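Long-range contacts in protein AggB (Escherichia coli, PDB 4PHX), which is the minor subunit of type I aggregative adherence fimbriae and probably takes part in the attachment of enteroaggregative bacteria to host surfaces: residues B[3-8]-B[110-115]; B[18-23]-B[94-99]; B[24-29]-B[89-94]. All blocks are in the same frame, centred on the assembly; numbering follows the deposited sequence.

Contact 1. Residues B[3-8]-B[110-115]; sequences ITLISH and FSVSGE
Ile-3 and Leu-5 meet Val-112 and Gly-114 in the buried core of the Ig-like β sandwich, where a strand of one sheet passes over a strand of the other. The axes of 3-7 and 110-115 come no closer than 8.7 Å and run at 148°, so the contact is made by hydrophobic side chains and not by backbone pairing. Ile-3 extends its CG1 branch toward the opposite strand (chi2 178°), which lands the terminal methyl on a peptide group: Ile-3 CD1 lies 3.6 Å from Gly-114 N, and Ile-3 CD1 is 3.9 Å from Ser-113 C. The glycine presents bare backbone here, and the methyl fits closely against it. Two residues along, Leu-5 reaches Val-112 with one branch, Leu-5 CD1 touching Val-112 CG2 at 3.9 Å as the two side chains pass at a slant. The other methyl, Val-112 CG1, is the one nearer Ile-3, 4.4 Å from Ile-3 CD1 and only loosely in contact. Ser-113 points away from this core and hydrogen-bonds through OG to Thr-135 and Asn-40. Around the contact, Phe-93 and Ile-138 pack on Leu-5, from strands 90-97 and 134-141, and Ile-95 packs on Val-112; on the other side of strand 2-7, Thr-4 and Ile-6 touch Ile-6 of the second subunit.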
loop_
_atom_site.group_PDB
_atom_site.type_symbol
_atom_site.label_atom_id
_atom_site.label_comp_id
_atom_site.label_asym_id
_atom_site.label_seq_id
_atom_site.Cartn_x
_atom_site.Cartn_y
_atom_site.Cartn_z
ATOM N N ILE B 3 15.286 22.522 -25.474
ATOM C CA ILE B 3 15.175 21.808 -24.190
ATOM C C ILE B 3 15.948 22.444 -23.035
ATOM O O ILE B 3 17.148 22.699 -23.135
ATOM C CB ILE B 3 15.631 20.345 -24.307
ATOM C CG1 ILE B 3 14.625 19.554 -25.125
ATOM C CG2 ILE B 3 15.786 19.694 -22.928
ATOM C CD1 ILE B 3 15.047 18.113 -25.316
ATOM N N THR B 4 15.248 22.641 -21.926
ATOM C CA THR B 4 15.821 23.196 -20.720
ATOM C C THR B 4 15.694 22.196 -19.555
ATOM O O THR B 4 14.644 21.598 -19.359
ATOM C CB THR B 4 15.067 24.475 -20.336
ATOM O OG1 THR B 4 14.928 25.319 -21.490
ATOM C CG2 THR B 4 15.784 25.225 -19.200
ATOM N N LEU B 5 16.744 22.018 -18.767
ATOM C CA LEU B 5 16.693 21.005 -17.701
ATOM C C LEU B 5 17.059 21.583 -16.358
ATOM O O LEU B 5 18.064 22.287 -16.241
ATOM C CB LEU B 5 17.643 19.846 -18.014
ATOM C CG LEU B 5 17.289 19.039 -19.257
ATOM C CD1 LEU B 5 18.412 18.047 -19.622
ATOM C CD2 LEU B 5 15.971 18.362 -19.114
ATOM N N ILE B 6 16.233 21.317 -15.353
ATOM C CA ILE B 6 16.626 21.603 -13.970
ATOM C C ILE B 6 16.704 20.317 -13.129
ATOM O O ILE B 6 15.883 19.412 -13.293
ATOM C CB ILE B 6 15.690 22.619 -13.282
ATOM C CG1 ILE B 6 14.288 22.048 -13.116
ATOM C CG2 ILE B 6 15.651 23.955 -14.053
ATOM C CD1 ILE B 6 13.413 22.898 -12.224
ATOM N N SER B 7 17.698 20.241 -12.243
ATOM C CA SER B 7 17.850 19.102 -11.310
ATOM C C SER B 7 17.369 19.400 -9.887
ATOM O O SER B 7 17.585 20.495 -9.368
ATOM C CB SER B 7 19.310 18.665 -11.237
ATOM O OG SER B 7 20.103 19.702 -10.697
ATOM N N HIS B 8 16.758 18.407 -9.244
ATOM C CA HIS B 8 16.176 18.578 -7.910
ATOM C C HIS B 8 17.042 18.074 -6.745
ATOM O O HIS B 8 18.172 17.621 -6.933
ATOM C CB HIS B 8 14.814 17.900 -7.849
ATOM C CG HIS B 8 13.832 18.435 -8.843
ATOM N ND1 HIS B 8 12.469 18.321 -8.675
ATOM C CD2 HIS B 8 14.013 19.086 -10.016
ATOM C CE1 HIS B 8 11.855 18.875 -9.706
ATOM N NE2 HIS B 8 12.769 19.345 -10.534
ATOM N N PHE B 110 22.419 12.947 -16.960
ATOM C CA PHE B 110 21.271 12.697 -17.811
ATOM C C PHE B 110 21.403 13.450 -19.139
ATOM O O PHE B 110 21.515 14.675 -19.185
ATOM C CB PHE B 110 20.007 13.094 -17.075
ATOM C CG PHE B 110 19.759 12.278 -15.830
ATOM C CD1 PHE B 110 19.769 10.892 -15.882
ATOM C CD2 PHE B 110 19.527 12.894 -14.613
ATOM C CE1 PHE B 110 19.534 10.137 -14.743
ATOM C CE2 PHE B 110 19.293 12.142 -13.466
ATOM C CZ PHE B 110 19.299 10.764 -13.531
ATOM N N SER B 111 21.398 12.710 -20.230
ATOM C CA SER B 111 21.409 13.344 -21.524
ATOM C C SER B 111 20.058 13.108 -22.155
ATOM O O SER B 111 19.691 11.964 -22.401
ATOM C CB SER B 111 22.514 12.759 -22.392
ATOM O OG SER B 111 22.267 13.084 -23.744
ATOM N N VAL B 112 19.328 14.191 -22.410
ATOM C CA VAL B 112 17.970 14.113 -22.900
ATOM C C VAL B 112 17.868 14.670 -24.321
ATOM O O VAL B 112 18.371 15.751 -24.611
ATOM C CB VAL B 112 17.024 14.923 -22.004
ATOM C CG1 VAL B 112 15.604 14.805 -22.501
ATOM C CG2 VAL B 112 17.115 14.443 -20.562
ATOM N N SER B 113 17.223 13.916 -25.203
ATOM C CA SER B 113 16.896 14.399 -26.535
ATOM C C SER B 113 15.383 14.488 -26.716
ATOM O O SER B 113 14.615 13.803 -26.023
ATOM C CB SER B 113 17.509 13.508 -27.622
ATOM O OG SER B 113 18.912 13.632 -27.659
ATOM N N GLY B 114 14.966 15.346 -27.642
ATOM C CA GLY B 114 13.557 15.561 -27.910
ATOM C C GLY B 114 13.278 16.196 -29.261
ATOM O O GLY B 114 14.166 16.816 -29.865
ATOM N N GLU B 115 12.044 16.052 -29.737
ATOM C CA GLU B 115 11.669 16.547 -31.060
ATOM C C GLU B 115 10.237 17.082 -31.103
ATOM O O GLU B 115 9.330 16.529 -30.467
ATOM C CB GLU B 115 11.810 15.433 -32.100
ATOM C CG GLU B 115 13.197 15.265 -32.698
ATOM C CD GLU B 115 13.358 13.949 -33.480
ATOM O OE1 GLU B 115 12.398 13.141 -33.515
ATOM O OE2 GLU B 115 14.453 13.731 -34.062
#

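Contact 2. Residues B[18-23]-B[94-99]; sequences GMKLAT and DIMSDG
Lys-20 reaches Asp-94 by bending its chain at chi2 (-107°), which lays CD against the carboxylate and brings NZ to 2.9 Å from Asp-94 OD2. This salt bridge arrives from above the carboxylate plane, 60° out of it. Asp-94 keeps CG beside its own backbone N (chi1 -64°), alongside Thr-23, whose OG1 donates to the other oxygen; the 2.5 Å between Thr-23 OG1 and Asp-94 OD1 is very short and its exact value doubtful. Between the strands, Leu-21 and Ala-22 both face Ile-95 in a classic β bulge. Ile-95 O accepts from both, at 2.7 Å from Leu-21 N and 3.3 Å from Ala-22 N, while Ile-95 N returns a bond to Ala-22 O. Beyond the bulge Ser-97 N binds Met-19 O at 2.8 Å, and Gly-18 N binds Ser-97 O. Leu-21 CD2 lies over the peptide between Met-96 and Ser-97, 3.2 Å from Ser-97 N, and Ala-22 packs on Ile-95. Asp-94 OD2 also takes a salt bridge from Arg-25 of the second subunit, close to Lys-20. With two cations on OD2, the carboxylate is probably kept ionised, and it ties the two subunits together.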
loop_
_atom_site.group_PDB
_atom_site.type_symbol
_atom_site.label_atom_id
_atom_site.label_comp_id
_atom_site.label_asym_id
_atom_site.label_seq_id
_atom_site.Cartn_x
_atom_site.Cartn_y
_atom_site.Cartn_z
ATOM N N GLY B 18 8.798 6.870 -8.570
ATOM C CA GLY B 18 8.099 8.040 -9.070
ATOM C C GLY B 18 8.723 9.340 -8.617
ATOM O O GLY B 18 8.261 10.411 -8.991
ATOM N N MET B 19 9.780 9.257 -7.823
ATOM C CA MET B 19 10.396 10.473 -7.326
ATOM C C MET B 19 11.085 11.255 -8.453
ATOM O O MET B 19 11.717 10.667 -9.322
ATOM C CB MET B 19 11.378 10.176 -6.193
ATOM C CG MET B 19 11.909 11.444 -5.577
ATOM S SD MET B 19 13.053 11.233 -4.215
ATOM C CE MET B 19 14.174 12.590 -4.595
ATOM N N LYS B 20 10.962 12.579 -8.430
ATOM C CA LYS B 20 11.554 13.416 -9.476
ATOM C C LYS B 20 13.039 13.702 -9.234
ATOM O O LYS B 20 13.422 14.302 -8.227
ATOM C CB LYS B 20 10.783 14.728 -9.614
ATOM C CG LYS B 20 9.313 14.618 -9.260
ATOM C CD LYS B 20 8.422 14.671 -10.482
ATOM C CE LYS B 20 6.979 14.993 -10.099
ATOM N NZ LYS B 20 6.130 15.279 -11.306
ATOM N N LEU B 21 13.878 13.255 -10.159
ATOM C CA LEU B 21 15.301 13.527 -10.053
ATOM C C LEU B 21 15.630 14.794 -10.835
ATOM O O LEU B 21 16.488 15.589 -10.433
ATOM C CB LEU B 21 16.107 12.370 -10.618
ATOM C CG LEU B 21 16.243 11.009 -9.928
ATOM C CD1 LEU B 21 15.753 10.997 -8.481
ATOM C CD2 LEU B 21 15.547 9.959 -10.773
ATOM N N ALA B 22 14.945 14.961 -11.967
ATOM C CA ALA B 22 15.101 16.139 -12.814
ATOM C C ALA B 22 13.762 16.463 -13.444
ATOM O O ALA B 22 12.896 15.597 -13.563
ATOM C CB ALA B 22 16.151 15.904 -13.886
ATOM N N THR B 23 13.594 17.728 -13.819
ATOM C CA THR B 23 12.393 18.189 -14.482
ATOM C C THR B 23 12.817 18.984 -15.703
ATOM O O THR B 23 13.808 19.714 -15.660
ATOM C CB THR B 23 11.573 19.084 -13.546
ATOM O OG1 THR B 23 10.966 18.275 -12.540
ATOM C CG2 THR B 23 10.471 19.839 -14.307
ATOM N N ASP B 94 9.282 14.888 -16.541
ATOM C CA ASP B 94 10.239 14.662 -15.469
ATOM C C ASP B 94 11.108 13.467 -15.761
ATOM O O ASP B 94 10.743 12.597 -16.561
ATOM C CB ASP B 94 9.526 14.405 -14.152
ATOM C CG ASP B 94 8.722 15.597 -13.685
ATOM O OD1 ASP B 94 9.318 16.540 -13.109
ATOM O OD2 ASP B 94 7.487 15.560 -13.859
ATOM N N ILE B 95 12.252 13.434 -15.097
ATOM C CA ILE B 95 13.043 12.221 -14.997
ATOM C C ILE B 95 12.840 11.669 -13.597
ATOM O O ILE B 95 13.093 12.343 -12.592
ATOM C CB ILE B 95 14.524 12.469 -15.309
ATOM C CG1 ILE B 95 14.671 12.830 -16.794
ATOM C CG2 ILE B 95 15.365 11.225 -14.984
ATOM C CD1 ILE B 95 16.049 13.369 -17.187
ATOM N N MET B 96 12.350 10.440 -13.534
ATOM C CA MET B 96 11.907 9.892 -12.265
ATOM C C MET B 96 12.623 8.605 -11.883
ATOM O O MET B 96 13.014 7.813 -12.745
ATOM C CB MET B 96 10.390 9.662 -12.273
ATOM C CG MET B 96 9.556 10.918 -12.375
ATOM S SD MET B 96 7.830 10.580 -12.774
ATOM C CE MET B 96 7.946 9.706 -14.305
ATOM N N SER B 97 12.782 8.408 -10.579
ATOM C CA SER B 97 13.227 7.128 -10.050
ATOM C C SER B 97 12.333 5.990 -10.536
ATOM O O SER B 97 11.110 6.044 -10.399
ATOM C CB SER B 97 13.221 7.141 -8.530
ATOM O OG SER B 97 13.648 5.894 -8.064
ATOM N N ASP B 98 12.951 4.967 -11.117
ATOM C CA ASP B 98 12.197 3.833 -11.629
ATOM C C ASP B 98 12.123 2.742 -10.568
ATOM O O ASP B 98 12.915 1.814 -10.576
ATOM C CB ASP B 98 12.830 3.296 -12.916
ATOM C CG ASP B 98 12.040 2.145 -13.518
ATOM O OD1 ASP B 98 10.915 1.865 -13.041
ATOM O OD2 ASP B 98 12.538 1.528 -14.478
ATOM N N GLY B 99 11.168 2.873 -9.662
ATOM C CA GLY B 99 11.068 2.000 -8.512
ATOM C C GLY B 99 11.788 2.550 -7.290
ATOM O O GLY B 99 12.470 3.588 -7.358
#

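Contact 3. Residues B[24-29]-B[89-94]; sequences GRIACR and KQAIFD
Gly-24 and Phe-93 form an antiparallel hydrogen-bonded pair in which both backbones are satisfied by each other: Gly-24 N donates to Phe-93 O at 2.8 Å, and Phe-93 N donates back to Gly-24 O at 3.1 Å. The next such pair repeats the pattern, with Ile-26 N to Ala-91 O at 3.0 Å and a return bond from Ala-91 N to Ile-26 O that is markedly bent (136° at the hydrogen). Cys-28 N, bound to Lys-89 O at 2.8 Å, closes the ladder. Arg-25 and Ala-27 turn their backbone polar groups the other way, to Thr-4 and Glu-2 of strand 2-7; on the far edge Asp-94 pairs with Gly-67, and Ile-92 O accepts from the indole NE1 of Trp-71. Phe-93 holds CG between its backbone N and carbonyl carbon (chi1 61°), which swings the ring back over the neighbouring strand. Gly-24 CA sits over one face in a CH-π contact, 3.9 Å from the centroid of the Phe-93 ring, while Ile-26 packs its CG2 against Ala-91 CB and the rim of the ring. On the face of the sheet that carries Arg-25, Ala-27, Gln-90 and Ile-92, Ile-92 CD1 rests on Arg-25 CB at 3.8 Å, and the aliphatic chain of Arg-25 crosses that of Gln-90. The guanidinium of Arg-25 is satisfied elsewhere: NH2 binds Thr-4 OG1, and NH1 binds Thr-23 OG1 of the second subunit. Cys-28 SG is disulfide-bonded to Cys-116, at the end of strand 107-117 in the facing sheet. Two central antiparallel strands, one apolar face turned to the core and a cystine joining the layers, are in keeping with an Ig-like β sandwich.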
loop_
_atom_site.group_PDB
_atom_site.type_symbol
_atom_site.label_atom_id
_atom_site.label_comp_id
_atom_site.label_asym_id
_atom_site.label_seq_id
_atom_site.Cartn_x
_atom_site.Cartn_y
_atom_site.Cartn_z
ATOM N N GLY B 24 12.082 18.838 -16.797
ATOM C CA GLY B 24 12.487 19.466 -18.025
ATOM C C GLY B 24 11.359 20.137 -18.771
ATOM O O GLY B 24 10.176 19.845 -18.537
ATOM N N ARG B 25 11.740 21.046 -19.678
ATOM C CA ARG B 25 10.803 21.643 -20.614
ATOM C C ARG B 25 11.259 21.341 -22.033
ATOM O O ARG B 25 12.456 21.321 -22.292
ATOM C CB ARG B 25 10.716 23.158 -20.400
ATOM C CG ARG B 25 9.848 23.855 -21.438
ATOM C CD ARG B 25 9.871 25.365 -21.281
ATOM N NE ARG B 25 11.245 25.844 -21.276
ATOM C CZ ARG B 25 11.650 26.921 -20.626
ATOM N NH1 ARG B 25 10.775 27.648 -19.923
ATOM N NH2 ARG B 25 12.933 27.254 -20.670
ATOM N N ILE B 26 10.316 21.093 -22.944
ATOM C CA ILE B 26 10.616 21.047 -24.373
ATOM C C ILE B 26 9.748 22.092 -25.101
ATOM O O ILE B 26 8.521 21.990 -25.139
ATOM C CB ILE B 26 10.454 19.611 -24.967
ATOM C CG1 ILE B 26 10.447 19.642 -26.492
ATOM C CG2 ILE B 26 9.200 18.917 -24.431
ATOM C CD1 ILE B 26 11.143 18.445 -27.120
ATOM N N ALA B 27 10.397 23.125 -25.623
ATOM C CA ALA B 27 9.710 24.209 -26.312
ATOM C C ALA B 27 9.686 23.933 -27.804
ATOM O O ALA B 27 10.654 23.428 -28.364
ATOM C CB ALA B 27 10.393 25.524 -26.042
ATOM N N CYS B 28 8.569 24.246 -28.441
ATOM C CA CYS B 28 8.465 24.122 -29.877
ATOM C C CYS B 28 7.928 25.412 -30.485
ATOM O O CYS B 28 6.727 25.637 -30.470
ATOM C CB CYS B 28 7.544 22.961 -30.215
ATOM S SG CYS B 28 8.234 21.381 -29.697
ATOM N N ARG B 29 8.812 26.259 -31.000
ATOM C CA ARG B 29 8.383 27.496 -31.655
ATOM C C ARG B 29 7.446 27.212 -32.833
ATOM O O ARG B 29 6.244 27.437 -32.752
ATOM C CB ARG B 29 9.589 28.307 -32.139
ATOM C CG ARG B 29 10.458 28.877 -31.022
ATOM C CD ARG B 29 9.637 29.559 -29.911
ATOM N NE ARG B 29 10.510 30.215 -28.933
ATOM C CZ ARG B 29 10.109 30.740 -27.777
ATOM N NH1 ARG B 29 8.831 30.693 -27.412
ATOM N NH2 ARG B 29 10.998 31.311 -26.974
ATOM N N LYS B 89 2.591 25.232 -27.299
ATOM C CA LYS B 89 3.937 25.669 -27.552
ATOM C C LYS B 89 5.009 24.925 -26.753
ATOM O O LYS B 89 6.130 24.786 -27.213
ATOM C CB LYS B 89 4.014 27.172 -27.331
ATOM C CG LYS B 89 3.599 27.676 -25.927
ATOM C CD LYS B 89 2.097 27.519 -25.521
ATOM C CE LYS B 89 1.123 28.195 -26.462
ATOM N NZ LYS B 89 -0.215 27.664 -26.163
ATOM N N GLN B 90 4.690 24.454 -25.558
ATOM C CA GLN B 90 5.705 23.753 -24.790
ATOM C C GLN B 90 5.126 22.678 -23.902
ATOM O O GLN B 90 3.918 22.577 -23.775
ATOM C CB GLN B 90 6.593 24.720 -24.012
ATOM C CG GLN B 90 5.966 25.277 -22.785
ATOM C CD GLN B 90 4.825 26.196 -23.089
ATOM O OE1 GLN B 90 3.673 25.756 -23.231
ATOM N NE2 GLN B 90 5.124 27.493 -23.191
ATOM N N ALA B 91 5.994 21.853 -23.315
ATOM C CA ALA B 91 5.537 20.702 -22.543
ATOM C C ALA B 91 6.505 20.352 -21.435
ATOM O O ALA B 91 7.719 20.434 -21.592
ATOM C CB ALA B 91 5.311 19.528 -23.436
ATOM N N ILE B 92 5.953 19.981 -20.288
ATOM C CA ILE B 92 6.766 19.668 -19.131
ATOM C C ILE B 92 6.834 18.152 -18.909
ATOM O O ILE B 92 5.839 17.441 -19.084
ATOM C CB ILE B 92 6.238 20.398 -17.903
ATOM C CG1 ILE B 92 6.349 21.907 -18.134
ATOM C CG2 ILE B 92 6.973 19.982 -16.630
ATOM C CD1 ILE B 92 7.769 22.421 -18.178
ATOM N N PHE B 93 8.030 17.669 -18.569
ATOM C CA PHE B 93 8.263 16.245 -18.273
ATOM C C PHE B 93 9.225 16.076 -17.104
ATOM O O PHE B 93 9.934 17.003 -16.722
ATOM C CB PHE B 93 8.847 15.522 -19.490
ATOM C CG PHE B 93 10.169 16.078 -19.941
ATOM C CD1 PHE B 93 11.354 15.567 -19.447
ATOM C CD2 PHE B 93 10.219 17.126 -20.863
ATOM C CE1 PHE B 93 12.575 16.076 -19.844
ATOM C CE2 PHE B 93 11.431 17.646 -21.266
ATOM C CZ PHE B 93 12.629 17.117 -20.749
ATOM N N ASP B 94 9.282 14.888 -16.541
ATOM C CA ASP B 94 10.239 14.662 -15.469
ATOM C C ASP B 94 11.108 13.467 -15.761
ATOM O O ASP B 94 10.743 12.597 -16.561
ATOM C CB ASP B 94 9.526 14.405 -14.152
ATOM C CG ASP B 94 8.722 15.597 -13.685
ATOM O OD1 ASP B 94 9.318 16.540 -13.109
ATOM O OD2 ASP B 94 7.487 15.560 -13.859
#

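From the N terminus, strand 2-7 enters one sheet, and its partner in contact 1 arrives only with 110-115 in the facing sheet, closing the widest loop. Within that span the chain runs along 18-23 and then directly through 24-29; it leaves, and returns in the reverse direction along 89-94 and 94-99. Contact 3 is therefore innermost, contact 2 encloses it, and contact 1 encloses both, with no crossing. Contacts 2 and 3 share Asp-94 and together zip strands 20-27 and 90-97. Strand 2-7 flanks them, bonding Ile-6 to Thr-23 and Thr-4 to Arg-25, whereas contact 1 spans the sandwich. All three touch the second subunit.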